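PDB 5ZVE: 389aa long hypothetical nucleolar protein from Pyrococcus horikoshii, which transfers a methyl group from S-adenosyl-L-methionine to the C5 position of cytosine 72 in several tRNAs. Local coordinates for residues E3-E8 with L285-T290; N233-M238 with V250-M255; K340-E345 with L379-D384. One frame throughout, in Å; residues are numbered along the deposited sequence.

Contact 1: residues E3-E8 with L285-T290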
loop_
_atom_site.group_PDB
_atom_site.type_symbol
_atom_site.label_atom_id
_atom_site.label_comp_id
_atom_site.label_asym_id
_atom_site.label_seq_id
_atom_site.Cartn_x
_atom_site.Cartn_y
_atom_site.Cartn_z
ATOM N N GLU A 3 -4.216 -11.261 18.975
ATOM C CA GLU A 3 -5.324 -10.441 19.443
ATOM C C GLU A 3 -5.735 -9.365 18.437
ATOM O O GLU A 3 -6.876 -8.898 18.449
ATOM C CB GLU A 3 -4.963 -9.796 20.782
ATOM C CG GLU A 3 -4.064 -8.562 20.677
ATOM C CD GLU A 3 -2.612 -8.871 20.958
ATOM O OE1 GLU A 3 -2.193 -10.025 20.719
ATOM O OE2 GLU A 3 -1.888 -7.957 21.419
ATOM N N ALA A 4 -4.800 -8.964 17.582
ATOM C CA ALA A 4 -5.069 -7.937 16.580
ATOM C C ALA A 4 -6.060 -8.404 15.519
ATOM O O ALA A 4 -6.595 -7.594 14.760
ATOM C CB ALA A 4 -3.786 -7.510 15.925
ATOM N N PHE A 5 -6.297 -9.711 15.472
ATOM C CA PHE A 5 -7.145 -10.305 14.445
ATOM C C PHE A 5 -8.343 -10.995 15.078
ATOM O O PHE A 5 -8.177 -11.804 15.988
ATOM C CB PHE A 5 -6.348 -11.308 13.605
ATOM C CG PHE A 5 -5.080 -10.742 13.028
ATOM C CD1 PHE A 5 -3.904 -10.747 13.763
ATOM C CD2 PHE A 5 -5.064 -10.206 11.753
ATOM C CE1 PHE A 5 -2.741 -10.219 13.240
ATOM C CE2 PHE A 5 -3.903 -9.681 11.222
ATOM C CZ PHE A 5 -2.740 -9.687 11.966
ATOM N N PRO A 6 -9.555 -10.674 14.601
ATOM C CA PRO A 6 -10.769 -11.308 15.122
ATOM C C PRO A 6 -10.693 -12.819 14.946
ATOM O O PRO A 6 -10.019 -13.284 14.028
ATOM C CB PRO A 6 -11.890 -10.694 14.277
ATOM C CG PRO A 6 -11.216 -10.147 13.068
ATOM C CD PRO A 6 -9.844 -9.742 13.499
ATOM N N LYS A 7 -11.363 -13.564 15.817
ATOM C CA LYS A 7 -11.194 -15.011 15.894
ATOM C C LYS A 7 -11.565 -15.736 14.603
ATOM O O LYS A 7 -10.843 -16.634 14.171
ATOM C CB LYS A 7 -12.023 -15.576 17.050
ATOM C CG LYS A 7 -11.851 -17.072 17.260
ATOM C CD LYS A 7 -10.632 -17.342 18.118
ATOM C CE LYS A 7 -10.178 -18.787 18.048
ATOM N NZ LYS A 7 -11.201 -19.723 18.584
ATOM N N GLU A 8 -12.678 -15.353 13.985
ATOM C CA GLU A 8 -13.129 -16.052 12.785
ATOM C C GLU A 8 -12.164 -15.852 11.618
ATOM O O GLU A 8 -11.984 -16.752 10.803
ATOM C CB GLU A 8 -14.541 -15.618 12.380
ATOM C CG GLU A 8 -14.731 -14.138 12.141
ATOM C CD GLU A 8 -16.019 -13.851 11.389
ATOM O OE1 GLU A 8 -16.323 -12.664 11.143
ATOM O OE2 GLU A 8 -16.728 -14.817 11.033
ATOM N N LEU A 285 -2.146 -2.855 13.142
ATOM C CA LEU A 285 -2.287 -2.734 14.590
ATOM C C LEU A 285 -3.519 -3.505 15.070
ATOM O O LEU A 285 -3.426 -4.317 15.988
ATOM C CB LEU A 285 -2.372 -1.263 15.009
ATOM C CG LEU A 285 -1.051 -0.494 15.172
ATOM C CD1 LEU A 285 -0.293 -0.368 13.859
ATOM C CD2 LEU A 285 -1.292 0.880 15.781
ATOM N N TRP A 286 -4.668 -3.238 14.454
ATOM C CA TRP A 286 -5.891 -3.978 14.747
ATOM C C TRP A 286 -6.675 -4.198 13.467
ATOM O O TRP A 286 -7.056 -3.240 12.796
ATOM C CB TRP A 286 -6.764 -3.243 15.771
ATOM C CG TRP A 286 -6.036 -2.884 17.029
ATOM C CD1 TRP A 286 -5.489 -1.678 17.336
ATOM C CD2 TRP A 286 -5.766 -3.747 18.139
ATOM N NE1 TRP A 286 -4.900 -1.729 18.575
ATOM C CE2 TRP A 286 -5.051 -2.988 19.088
ATOM C CE3 TRP A 286 -6.059 -5.081 18.425
ATOM C CZ2 TRP A 286 -4.625 -3.524 20.305
ATOM C CZ3 TRP A 286 -5.634 -5.611 19.631
ATOM C CH2 TRP A 286 -4.926 -4.833 20.558
ATOM N N GLU A 287 -6.915 -5.460 13.130
ATOM C CA GLU A 287 -7.674 -5.794 11.932
ATOM C C GLU A 287 -9.167 -5.683 12.220
ATOM O O GLU A 287 -9.682 -6.380 13.089
ATOM C CB GLU A 287 -7.331 -7.201 11.446
ATOM C CG GLU A 287 -8.080 -7.624 10.187
ATOM C CD GLU A 287 -7.751 -6.756 8.985
ATOM O OE1 GLU A 287 -8.591 -5.914 8.609
ATOM O OE2 GLU A 287 -6.648 -6.921 8.414
ATOM N N GLU A 288 -9.856 -4.801 11.501
ATOM C CA GLU A 288 -11.284 -4.585 11.733
ATOM C C GLU A 288 -12.173 -5.368 10.772
ATOM O O GLU A 288 -13.299 -5.734 11.118
ATOM C CB GLU A 288 -11.617 -3.095 11.632
ATOM C CG GLU A 288 -10.812 -2.205 12.570
ATOM C CD GLU A 288 -9.825 -1.328 11.823
ATOM O OE1 GLU A 288 -9.470 -1.683 10.678
ATOM O OE2 GLU A 288 -9.403 -0.288 12.375
ATOM N N ARG A 289 -11.673 -5.626 9.568
ATOM C CA ARG A 289 -12.468 -6.324 8.565
ATOM C C ARG A 289 -12.434 -7.824 8.796
ATOM O O ARG A 289 -11.439 -8.367 9.276
ATOM C CB ARG A 289 -11.984 -5.983 7.152
ATOM C CG ARG A 289 -12.541 -4.661 6.641
ATOM C CD ARG A 289 -11.809 -4.182 5.414
ATOM N NE ARG A 289 -12.169 -2.810 5.064
ATOM C CZ ARG A 289 -11.544 -2.088 4.137
ATOM N NH1 ARG A 289 -10.518 -2.600 3.470
ATOM N NH2 ARG A 289 -11.937 -0.846 3.883
ATOM N N THR A 290 -13.537 -8.489 8.467
ATOM C CA THR A 290 -13.678 -9.913 8.728
ATOM C C THR A 290 -14.405 -10.634 7.587
ATOM O O THR A 290 -14.496 -10.113 6.473
ATOM C CB THR A 290 -14.405 -10.160 10.067
ATOM O OG1 THR A 290 -14.431 -11.565 10.343
ATOM C CG2 THR A 290 -15.832 -9.597 10.039
#

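Contact 2: residues N233-M238 with V250-M255. With SAH (S-adenosyl-L-homocysteine), chain C.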
loop_
_atom_site.group_PDB
_atom_site.type_symbol
_atom_site.label_atom_id
_atom_site.label_comp_id
_atom_site.label_asym_id
_atom_site.label_seq_id
_atom_site.Cartn_x
_atom_site.Cartn_y
_atom_site.Cartn_z
ATOM N N ASN A 233 -12.043 13.459 -4.116
ATOM C CA ASN A 233 -10.940 13.850 -3.246
ATOM C C ASN A 233 -9.662 13.085 -3.574
ATOM O O ASN A 233 -8.586 13.673 -3.693
ATOM C CB ASN A 233 -11.313 13.640 -1.780
ATOM C CG ASN A 233 -12.466 14.521 -1.345
ATOM O OD1 ASN A 233 -12.777 15.522 -1.993
ATOM N ND2 ASN A 233 -13.106 14.157 -0.239
ATOM N N ARG A 234 -9.786 11.769 -3.706
ATOM C CA ARG A 234 -8.651 10.941 -4.087
ATOM C C ARG A 234 -8.175 11.293 -5.498
ATOM O O ARG A 234 -6.982 11.219 -5.793
ATOM C CB ARG A 234 -9.009 9.454 -3.971
ATOM C CG ARG A 234 -9.284 9.021 -2.535
ATOM C CD ARG A 234 -9.843 7.612 -2.452
ATOM N NE ARG A 234 -8.898 6.594 -2.909
ATOM C CZ ARG A 234 -7.842 6.170 -2.218
ATOM N NH1 ARG A 234 -7.578 6.671 -1.020
ATOM N NH2 ARG A 234 -7.046 5.237 -2.730
ATOM N N LEU A 235 -9.103 11.686 -6.363
ATOM C CA LEU A 235 -8.732 12.204 -7.676
ATOM C C LEU A 235 -8.024 13.552 -7.559
ATOM O O LEU A 235 -7.115 13.852 -8.325
ATOM C CB LEU A 235 -9.959 12.331 -8.577
ATOM C CG LEU A 235 -10.410 11.029 -9.234
ATOM C CD1 LEU A 235 -11.662 11.261 -10.055
ATOM C CD2 LEU A 235 -9.297 10.474 -10.097
ATOM N N ARG A 236 -8.459 14.367 -6.606
ATOM C CA ARG A 236 -7.803 15.642 -6.332
ATOM C C ARG A 236 -6.356 15.428 -5.886
ATOM O O ARG A 236 -5.453 16.154 -6.303
ATOM C CB ARG A 236 -8.576 16.424 -5.270
ATOM C CG ARG A 236 -7.987 17.783 -4.937
ATOM C CD ARG A 236 -8.910 18.556 -4.011
ATOM N NE ARG A 236 -10.289 18.518 -4.489
ATOM C CZ ARG A 236 -11.289 19.213 -3.956
ATOM N NH1 ARG A 236 -11.068 20.012 -2.920
ATOM N NH2 ARG A 236 -12.509 19.113 -4.463
ATOM N N LYS A 237 -6.143 14.440 -5.021
ATOM C CA LYS A 237 -4.797 14.074 -4.608
ATOM C C LYS A 237 -4.001 13.555 -5.799
ATOM O O LYS A 237 -2.798 13.805 -5.915
ATOM C CB LYS A 237 -4.833 13.025 -3.495
ATOM C CG LYS A 237 -3.456 12.668 -2.954
ATOM C CD LYS A 237 -2.761 13.901 -2.399
ATOM C CE LYS A 237 -1.387 13.569 -1.845
ATOM N NZ LYS A 237 -0.715 14.772 -1.275
ATOM N N MET A 238 -4.681 12.839 -6.688
ATOM C CA MET A 238 -4.034 12.281 -7.867
ATOM C C MET A 238 -3.569 13.379 -8.818
ATOM O O MET A 238 -2.511 13.263 -9.440
ATOM C CB MET A 238 -4.976 11.314 -8.588
ATOM C CG MET A 238 -4.402 10.722 -9.853
ATOM S SD MET A 238 -5.190 9.167 -10.314
ATOM C CE MET A 238 -4.220 8.731 -11.744
ATOM N N VAL A 250 -1.601 11.317 -18.638
ATOM C CA VAL A 250 -2.789 10.750 -18.018
ATOM C C VAL A 250 -4.040 11.604 -18.196
ATOM O O VAL A 250 -4.008 12.823 -18.017
ATOM C CB VAL A 250 -2.556 10.524 -16.510
ATOM C CG1 VAL A 250 -3.790 9.959 -15.854
ATOM C CG2 VAL A 250 -1.386 9.580 -16.307
ATOM N N LYS A 251 -5.138 10.948 -18.566
ATOM C CA LYS A 251 -6.450 11.582 -18.613
ATOM C C LYS A 251 -7.332 11.067 -17.479
ATOM O O LYS A 251 -7.656 9.879 -17.421
ATOM C CB LYS A 251 -7.126 11.335 -19.963
ATOM C CG LYS A 251 -8.565 11.830 -20.036
ATOM C CD LYS A 251 -8.653 13.338 -19.842
ATOM C CE LYS A 251 -9.989 13.892 -20.324
ATOM N NZ LYS A 251 -11.139 13.097 -19.819
ATOM N N LEU A 252 -7.706 11.968 -16.578
ATOM C CA LEU A 252 -8.554 11.617 -15.445
ATOM C C LEU A 252 -10.032 11.678 -15.795
ATOM O O LEU A 252 -10.506 12.656 -16.369
ATOM C CB LEU A 252 -8.279 12.543 -14.258
ATOM C CG LEU A 252 -7.302 12.083 -13.175
ATOM C CD1 LEU A 252 -6.034 11.577 -13.786
ATOM C CD2 LEU A 252 -6.995 13.235 -12.244
ATOM N N VAL A 253 -10.757 10.624 -15.443
ATOM C CA VAL A 253 -12.206 10.629 -15.563
ATOM C C VAL A 253 -12.819 10.119 -14.256
ATOM O O VAL A 253 -12.440 9.065 -13.736
ATOM C CB VAL A 253 -12.693 9.798 -16.782
ATOM C CG1 VAL A 253 -12.237 10.437 -18.082
ATOM C CG2 VAL A 253 -12.217 8.368 -16.702
ATOM N N GLN A 254 -13.747 10.901 -13.714
ATOM C CA GLN A 254 -14.473 10.519 -12.512
ATOM C C GLN A 254 -15.761 9.786 -12.869
ATOM O O GLN A 254 -16.589 10.315 -13.613
ATOM C CB GLN A 254 -14.788 11.753 -11.673
ATOM C CG GLN A 254 -15.451 11.435 -10.357
ATOM C CD GLN A 254 -15.819 12.678 -9.586
ATOM O OE1 GLN A 254 -15.521 13.795 -10.008
ATOM N NE2 GLN A 254 -16.469 12.493 -8.444
ATOM N N MET A 255 -15.937 8.594 -12.304
ATOM C CA MET A 255 -17.079 7.738 -12.630
ATOM C C MET A 255 -17.045 6.428 -11.858
ATOM O O MET A 255 -16.007 6.040 -11.321
ATOM C CB MET A 255 -17.115 7.426 -14.131
ATOM C CG MET A 255 -16.152 6.327 -14.541
ATOM S SD MET A 255 -16.237 5.884 -16.283
ATOM C CE MET A 255 -17.831 5.065 -16.347
HETATM N N SAH C . -4.433 1.818 -7.836
HETATM C CA SAH C . -4.268 2.903 -6.876
HETATM C CB SAH C . -4.970 2.589 -5.555
HETATM C CG SAH C . -6.323 1.879 -5.663
HETATM S SD SAH C . -7.212 1.947 -4.089
HETATM C C SAH C . -2.801 3.276 -6.643
HETATM O O SAH C . -1.884 2.549 -7.024
HETATM O OXT SAH C . -2.495 4.321 -6.070
HETATM C "C5'" SAH C . -8.813 1.526 -4.836
HETATM C "C4'" SAH C . -9.560 2.716 -5.435
HETATM O "O4'" SAH C . -10.775 2.279 -6.009
HETATM C "C3'" SAH C . -9.935 3.799 -4.431
HETATM O "O3'" SAH C . -9.256 4.987 -4.763
HETATM C "C2'" SAH C . -11.423 4.030 -4.614
HETATM O "O2'" SAH C . -11.691 5.404 -4.748
HETATM C "C1'" SAH C . -11.719 3.327 -5.923
HETATM N N9 SAH C . -13.106 2.826 -6.042
HETATM C C8 SAH C . -13.870 2.184 -5.101
HETATM N N7 SAH C . -15.076 1.898 -5.648
HETATM C C5 SAH C . -15.093 2.348 -6.922
HETATM C C6 SAH C . -16.059 2.322 -7.922
HETATM N N6 SAH C . -17.251 1.769 -7.707
HETATM N N1 SAH C . -15.772 2.873 -9.152
HETATM C C2 SAH C . -14.537 3.448 -9.386
HETATM N N3 SAH C . -13.585 3.474 -8.389
HETATM C C4 SAH C . -13.860 2.931 -7.178
#

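Contact 3: residues K340-E345 with L379-D384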
loop_
_atom_site.group_PDB
_atom_site.type_symbol
_atom_site.label_atom_id
_atom_site.label_comp_id
_atom_site.label_asym_id
_atom_site.label_seq_id
_atom_site.Cartn_x
_atom_site.Cartn_y
_atom_site.Cartn_z
ATOM N N LYS A 340 -15.167 -16.540 -17.955
ATOM C CA LYS A 340 -15.631 -15.470 -18.841
ATOM C C LYS A 340 -14.706 -15.207 -20.044
ATOM O O LYS A 340 -14.671 -14.095 -20.572
ATOM C CB LYS A 340 -15.833 -14.164 -18.055
ATOM C CG LYS A 340 -17.151 -14.015 -17.241
ATOM C CD LYS A 340 -17.603 -15.260 -16.479
ATOM C CE LYS A 340 -19.083 -15.170 -16.068
ATOM N NZ LYS A 340 -20.045 -15.567 -17.151
ATOM N N GLY A 341 -13.963 -16.222 -20.478
ATOM C CA GLY A 341 -13.172 -16.105 -21.694
ATOM C C GLY A 341 -11.792 -15.486 -21.530
ATOM O O GLY A 341 -11.204 -15.010 -22.502
ATOM N N MET A 342 -11.283 -15.468 -20.302
ATOM C CA MET A 342 -9.936 -14.975 -20.041
ATOM C C MET A 342 -8.986 -16.139 -19.777
ATOM O O MET A 342 -9.396 -17.168 -19.242
ATOM C CB MET A 342 -9.936 -14.018 -18.852
ATOM C CG MET A 342 -10.871 -12.827 -18.961
ATOM S SD MET A 342 -10.381 -11.677 -20.256
ATOM C CE MET A 342 -8.788 -11.112 -19.654
ATOM N N LYS A 343 -7.717 -15.968 -20.141
ATOM C CA LYS A 343 -6.712 -17.015 -19.978
ATOM C C LYS A 343 -5.489 -16.533 -19.194
ATOM O O LYS A 343 -4.977 -15.440 -19.439
ATOM C CB LYS A 343 -6.283 -17.539 -21.351
ATOM C CG LYS A 343 -5.252 -18.654 -21.316
ATOM C CD LYS A 343 -4.913 -19.123 -22.726
ATOM C CE LYS A 343 -3.801 -20.164 -22.726
ATOM N NZ LYS A 343 -2.522 -19.605 -22.203
ATOM N N LEU A 344 -5.019 -17.355 -18.258
ATOM C CA LEU A 344 -3.836 -17.023 -17.472
ATOM C C LEU A 344 -2.578 -16.945 -18.327
ATOM O O LEU A 344 -2.355 -17.778 -19.202
ATOM C CB LEU A 344 -3.630 -18.050 -16.359
ATOM C CG LEU A 344 -4.432 -17.906 -15.067
ATOM C CD1 LEU A 344 -4.328 -19.187 -14.277
ATOM C CD2 LEU A 344 -3.901 -16.757 -14.251
ATOM N N GLU A 345 -1.755 -15.939 -18.057
ATOM C CA GLU A 345 -0.494 -15.764 -18.764
ATOM C C GLU A 345 0.659 -15.575 -17.788
ATOM O O GLU A 345 0.496 -14.990 -16.714
ATOM C CB GLU A 345 -0.564 -14.572 -19.715
ATOM C CG GLU A 345 -1.668 -14.662 -20.747
ATOM C CD GLU A 345 -1.149 -15.045 -22.124
ATOM O OE1 GLU A 345 -0.375 -14.253 -22.705
ATOM O OE2 GLU A 345 -1.517 -16.131 -22.626
ATOM N N LEU A 379 -3.966 -11.672 -17.218
ATOM C CA LEU A 379 -4.816 -12.451 -18.117
ATOM C C LEU A 379 -4.894 -11.920 -19.539
ATOM O O LEU A 379 -4.778 -10.718 -19.789
ATOM C CB LEU A 379 -6.235 -12.543 -17.574
ATOM C CG LEU A 379 -6.483 -13.234 -16.241
ATOM C CD1 LEU A 379 -7.891 -13.729 -16.221
ATOM C CD2 LEU A 379 -5.565 -14.379 -16.049
ATOM N N ARG A 380 -5.126 -12.847 -20.460
ATOM C CA ARG A 380 -5.305 -12.548 -21.868
ATOM C C ARG A 380 -6.735 -12.913 -22.282
ATOM O O ARG A 380 -7.198 -14.026 -22.015
ATOM C CB ARG A 380 -4.268 -13.319 -22.689
ATOM C CG ARG A 380 -4.534 -13.437 -24.176
ATOM C CD ARG A 380 -4.447 -12.093 -24.871
ATOM N NE ARG A 380 -3.260 -11.304 -24.530
ATOM C CZ ARG A 380 -2.001 -11.656 -24.783
ATOM N NH1 ARG A 380 -1.731 -12.798 -25.398
ATOM N NH2 ARG A 380 -1.005 -10.852 -24.429
ATOM N N LYS A 381 -7.436 -11.969 -22.907
ATOM C CA LYS A 381 -8.805 -12.204 -23.364
ATOM C C LYS A 381 -8.812 -12.969 -24.684
ATOM O O LYS A 381 -8.554 -12.392 -25.741
ATOM C CB LYS A 381 -9.560 -10.884 -23.525
ATOM C CG LYS A 381 -10.979 -11.052 -24.038
ATOM C CD LYS A 381 -11.729 -9.731 -24.069
ATOM C CE LYS A 381 -13.171 -9.932 -24.513
ATOM N NZ LYS A 381 -13.953 -8.663 -24.498
ATOM N N VAL A 382 -9.108 -14.265 -24.625
ATOM C CA VAL A 382 -9.048 -15.099 -25.821
ATOM C C VAL A 382 -10.327 -15.028 -26.656
ATOM O O VAL A 382 -10.291 -15.261 -27.865
ATOM C CB VAL A 382 -8.768 -16.571 -25.462
ATOM C CG1 VAL A 382 -7.383 -16.709 -24.843
ATOM C CG2 VAL A 382 -9.836 -17.106 -24.521
ATOM N N LYS A 383 -11.445 -14.694 -26.016
ATOM C CA LYS A 383 -12.726 -14.558 -26.712
ATOM C C LYS A 383 -13.745 -13.796 -25.866
ATOM O O LYS A 383 -13.509 -13.529 -24.687
ATOM C CB LYS A 383 -13.283 -15.934 -27.086
ATOM C CG LYS A 383 -13.912 -16.696 -25.930
ATOM C CD LYS A 383 -14.475 -18.029 -26.399
ATOM C CE LYS A 383 -15.029 -18.842 -25.241
ATOM N NZ LYS A 383 -15.701 -20.088 -25.712
ATOM N N ASP A 384 -14.877 -13.446 -26.470
ATOM C CA ASP A 384 -15.927 -12.722 -25.757
ATOM C C ASP A 384 -16.927 -13.682 -25.121
ATOM O O ASP A 384 -17.757 -14.269 -25.813
ATOM C CB ASP A 384 -16.656 -11.765 -26.698
ATOM C CG ASP A 384 -15.718 -10.794 -27.380
ATOM O OD1 ASP A 384 -15.364 -9.770 -26.758
ATOM O OD2 ASP A 384 -15.331 -11.057 -28.537
#

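Contact 1: residues E3-E8 with L285-T290
The indole of Trp286 lies obliquely along Glu3 and Ala4. Its CZ3 meets the aliphatic Glu3 CG at 3.5 Å, and its CE3 meets Ala4 CA, also at 3.5 Å. Trp286 CG stands anti to the carbonyl carbon (chi1 -53°), which brings the six-membered ring beside the 3-10 residues 3-4, while NE1 bonds to Asp129. The carboxylate of Glu3 points elsewhere, to the backbone N of Tyr1. One backbone bond ties the segments: Glu287 N donates to Ala4 O at 2.7 Å. Ala4 CB rests near Leu285 O. Glu287 CB fits between Phe5 CD2, 3.8 Å away, and the Pro6 ring, whose CD sits 3.4 Å from Glu287 O. The end of Glu287 bends away at chi2 (63°), and its carboxylate pairs with Lys284 and accepts the Arg289 N-H. At the far end Thr290 OG1 donates to Glu8 OE1, though the modelled separation is doubtfully short. Pro6 and Thr290 are the N-cap residues of helices 7-17 and 291-310. The contact thus joins the N-terminal segment to the methyltransferase loop that follows strand 267-273. Phe5 packs on helix 19-29, while Leu285 packs on helix 95-101 of the PUA region.

Contact 2: residues N233-M238 with V250-M255
Leu235 and Leu252 lie alongside each other, their chains pointing opposite ways, with Leu235 CD2 4.0 Å from Leu252 CG. The other methyl of Leu235, CD1, lies 3.6 Å from Gln254 CB, against the aliphatic start of that side chain. These contacts form the closely packed part. One turn on, Met238 reaches across with CG anti to the backbone N (chi1 178°) and an extended chain. Its CE thereby comes to 3.9 Å from Leu252 CD1 and 4.3 Å from Val250 CG1. No hydrogen bond crosses between helix and strand. Toward solvent the packing gives way at the amide end of Gln254, which bonds weakly to Lys230 O.

Arg234 serves the cofactor site instead. Its NE gives a hydrogen bond to the ribose O3' of S-adenosyl-L-homocysteine, modelled at a doubtfully short 2.5 Å. O3' sits at the guanidinium edge, near its plane. NH2 adds a weak bond to the same oxygen. A leucine in its place has no N-H to offer, so O3' would lose both bonds and the ribose would probably be held less firmly. The axes of helical segment 233-238 and strand 250-254 approach to 9.9 Å and run nearly antiparallel (170°). The segment belongs to helix 232-245, and the two form the second half of a beta-alpha-beta crossover. Strand 225-229 begins this unit and pairs in parallel with 250-254, while helix 210-218 touches Met238 and Val250.

Contact 3: residues K340-E345 with L379-D384
Met342 crosses Leu379 at about a right angle, and Met342 CB meets Leu379 CD1 at a tight 3.3 Å. Bends at chi2 and chi3 (-67° and -64°) fold the thioether back over the neighbouring strand. There Met342 SD touches Lys381 CB at 3.5 Å, and its methyl lies against Leu379 CB. The other branch of Leu379, CD2, is pressed obliquely against Leu344 CD2, 3.4 Å away. Met342, Leu344, Leu379 and Lys381 share one face of the sheet. The extended Lys381 leads its amine away to Asp384 and to the carbonyls of Ile309 and Leu312.

Lys343 and Arg380 occupy the other face. Glu345 OE1 stands over one face of the Arg380 guanidinium, 3.3 Å from Arg380 NH1, with carboxylate and guanidinium planes 51° apart. The oxygen lies well off the guanidinium plane, so the pair is electrostatic and not a hydrogen bond. Lys343 NZ makes a long salt bridge to the other carboxylate oxygen, extending the network. Beside it, Val382 CG1 packs across Lys343 CB.

Lys343 and Arg380 are a hydrogen-bonded antiparallel pair. Lys343 N donates to Arg380 O at 2.7 Å, and Arg380 N returns a bond to Lys343 O at 2.8 Å. Beyond the pairing, Val382 N binds Gly341 O at 3.1 Å. At the backbone angles of Gly341 any CB would jam against the preceding carbonyl oxygen, and it would also run into Lys383 O. Short strand 342-344 thus lies beside the end of strand 374-381, which pairs with strand 316-322. Met342 and Leu379 pack on helix 331-339, and Met342 also reaches helix 291-310.

All three contacts are partly buried, but contact 3 lies furthest out, its centre about 28 Å from the centre of the chain against 18 Å for the others. Contact 1 joins irregular segments from different parts of the protein, with one backbone bond and mixed apolar and polar contacts. Contact 2 is apolar packing between helix and strand, buried at Leu235 and Met238 and exposed at its amide end; it alone includes residues of the cofactor pocket. Contact 3 is strand pairing, mostly apolar on the Met342 and Leu379 face, charged on the Lys343 and Arg380 face. Contacts 2 and 3 reach the same sheet. Contact 2 is nested within the loop closed by contact 1.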